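Local structure of putative secreted cystatin (4ZM8) at residues F97-L100 with Q101-S105. The protein inhibits papain-like cysteine proteases, among them host cathepsins L and S, and so helps the tick to suppress host immune responses and to feed. Numbering follows the deposited sequence.
Sequences FENL and QGDKS
Asn99 folds its side chain back over the type I turn that it opens, Asn99 to Gly102, and its OD1 is met by three backbone N-H groups. The Gly102 N bond to Asn99 OD1 measures 2.8 Å, with the donor tilted 27° from the carbonyl plane; those from Gln101 N and Asp103 N are weak. With chi1 at 72°, CG sits between the backbone N and the carbonyl carbon, which turns the amide oxygen toward these N-H groups. Asn99 ND2 donates to the anti lone pair of Asp103 OD2 at 3.1 Å, with the acceptor nearly in the Asn99 amide plane, which helps to fix the rotation of the group.

Backbone bonds close the ladder. Ser105 N reaches Phe97 O at 2.9 Å. Asn99 N bonds to Asp103 O at 3.2 Å. Gly102 N also makes the turn bond to Asn99 O, from above its carbonyl plane.

On the face carrying Glu98 and Lys104, the two side chains lie side by side, pointing the same way, Glu98 OE2 lying 3.5 Å from Lys104 CE; Lys104 also makes a cation-pi contact with Tyr25 of the second subunit.

The arrangement is an antiparallel beta hairpin closed by a type I turn, the cystatin second hairpin loop, with the Gln101 side chain about 6 Å from that of Gly5, probably the reactive site.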
ATOM      1  N   PHE A  97       3.220  -3.210   8.514  1.00 40.05           N
ATOM      2  CA  PHE A  97       3.170  -1.767   8.665  1.00 36.24           C
ATOM      3  C   PHE A  97       2.515  -1.394   9.986  1.00 35.58           C
ATOM      4  O   PHE A  97       1.572  -2.040  10.422  1.00 34.86           O
ATOM      5  CB  PHE A  97       2.406  -1.120   7.517  1.00 40.18           C
ATOM      6  CG  PHE A  97       2.293   0.367   7.645  1.00 31.17           C
ATOM      7  CD1 PHE A  97       3.338   1.181   7.275  1.00 33.08           C
ATOM      8  CD2 PHE A  97       1.153   0.944   8.162  1.00 35.30           C
ATOM      9  CE1 PHE A  97       3.249   2.546   7.403  1.00 40.77           C
ATOM     10  CE2 PHE A  97       1.053   2.311   8.299  1.00 42.74           C
ATOM     11  CZ  PHE A  97       2.105   3.117   7.912  1.00 40.00           C
ATOM     12  N   GLU A  98       3.025  -0.344  10.613  1.00 32.77           N
ATOM     13  CA  GLU A  98       2.426   0.191  11.813  1.00 37.36           C
ATOM     14  C   GLU A  98       2.381   1.715  11.732  1.00 40.32           C
ATOM     15  O   GLU A  98       3.415   2.365  11.624  1.00 34.46           O
ATOM     16  CB  GLU A  98       3.207  -0.262  13.041  1.00 37.51           C
ATOM     17  CG  GLU A  98       2.718   0.315  14.359  1.00 39.44           C
ATOM     18  CD  GLU A  98       3.398  -0.333  15.559  1.00 42.50           C
ATOM     19  OE1 GLU A  98       4.645  -0.358  15.601  1.00 44.44           O
ATOM     20  OE2 GLU A  98       2.680  -0.832  16.451  1.00 41.74           O
ATOM     21  N   ASN A  99       1.183   2.286  11.774  1.00 40.56           N
ATOM     22  CA  ASN A  99       1.066   3.736  11.767  1.00 43.49           C
ATOM     23  C   ASN A  99       1.449   4.294  13.132  1.00 43.90           C
ATOM     24  O   ASN A  99       1.750   3.536  14.055  1.00 42.81           O
ATOM     25  CB  ASN A  99      -0.351   4.168  11.378  1.00 42.77           C
ATOM     26  CG  ASN A  99      -1.374   3.887  12.468  1.00 44.10           C
ATOM     27  OD1 ASN A  99      -1.091   3.201  13.446  1.00 44.15           O
ATOM     28  ND2 ASN A  99      -2.580   4.410  12.288  1.00 47.32           N
ATOM     29  N   LEU A 100       1.415   5.615  13.259  1.00 46.15           N
ATOM     30  CA  LEU A 100       1.765   6.288  14.504  1.00 43.71           C
ATOM     31  C   LEU A 100       0.801   6.005  15.650  1.00 44.76           C
ATOM     32  O   LEU A 100       1.134   6.272  16.807  1.00 43.74           O
ATOM     33  CB  LEU A 100       1.832   7.801  14.283  1.00 45.47           C
ATOM     34  CG  LEU A 100       3.127   8.353  13.700  1.00 44.04           C
ATOM     35  CD1 LEU A 100       3.038   9.858  13.530  1.00 38.41           C
ATOM     36  CD2 LEU A 100       4.296   7.970  14.595  1.00 41.73           C
ATOM     37  N   GLN A 101      -0.390   5.491  15.330  1.00 41.62           N
ATOM     38  CA  GLN A 101      -1.401   5.191  16.351  1.00 44.96           C
ATOM     39  C   GLN A 101      -1.226   3.810  16.968  1.00 48.39           C
ATOM     40  O   GLN A 101      -1.673   3.564  18.093  1.00 50.87           O
ATOM     41  CB  GLN A 101      -2.817   5.287  15.777  1.00 45.95           C
ATOM     42  CG  GLN A 101      -3.331   6.690  15.593  1.00 44.38           C
ATOM     43  CD  GLN A 101      -2.559   7.437  14.535  1.00 52.74           C
ATOM     44  OE1 GLN A 101      -2.358   6.940  13.425  1.00 51.15           O
ATOM     45  NE2 GLN A 101      -2.098   8.638  14.878  1.00 57.68           N
ATOM     46  N   GLY A 102      -0.595   2.908  16.224  1.00 41.46           N
ATOM     47  CA  GLY A 102      -0.381   1.559  16.702  1.00 39.52           C
ATOM     48  C   GLY A 102      -1.146   0.544  15.878  1.00 46.49           C
ATOM     49  O   GLY A 102      -0.963  -0.664  16.042  1.00 49.10           O
ATOM     50  N   ASP A 103      -2.008   1.032  14.991  1.00 44.33           N
ATOM     51  CA  ASP A 103      -2.775   0.157  14.114  1.00 44.00           C
ATOM     52  C   ASP A 103      -1.842  -0.496  13.102  1.00 45.51           C
ATOM     53  O   ASP A 103      -1.116   0.196  12.394  1.00 41.14           O
ATOM     54  CB  ASP A 103      -3.884   0.940  13.401  1.00 52.56           C
ATOM     55  CG  ASP A 103      -4.679   1.849  14.355  1.00 60.07           C
ATOM     56  OD1 ASP A 103      -5.451   1.324  15.194  1.00 56.73           O
ATOM     57  OD2 ASP A 103      -4.533   3.093  14.258  1.00 56.19           O
ATOM     58  N   LYS A 104      -1.867  -1.829  13.053  1.00 45.57           N
ATOM     59  CA  LYS A 104      -0.944  -2.608  12.234  1.00 37.02           C
ATOM     60  C   LYS A 104      -1.629  -3.362  11.105  1.00 41.67           C
ATOM     61  O   LYS A 104      -2.803  -3.727  11.209  1.00 46.16           O
ATOM     62  CB  LYS A 104      -0.181  -3.614  13.105  1.00 36.35           C
ATOM     63  CG  LYS A 104       0.214  -3.055  14.451  1.00 41.49           C
ATOM     64  CD  LYS A 104       0.937  -4.068  15.294  1.00 38.05           C
ATOM     65  CE  LYS A 104       0.769  -3.764  16.776  1.00 41.45           C
ATOM     66  NZ  LYS A 104      -0.576  -4.191  17.256  1.00 42.53           N
ATOM     67  N   SER A 105      -0.874  -3.606  10.034  1.00 39.65           N
ATOM     68  CA  SER A 105      -1.332  -4.436   8.925  1.00 36.36           C
ATOM     69  C   SER A 105      -0.290  -5.500   8.628  1.00 38.90           C
ATOM     70  O   SER A 105       0.890  -5.304   8.879  1.00 46.69           O
ATOM     71  CB  SER A 105      -1.589  -3.602   7.675  1.00 36.75           C
ATOM     72  OG  SER A 105      -0.368  -3.258   7.034  1.00 45.51           O
TER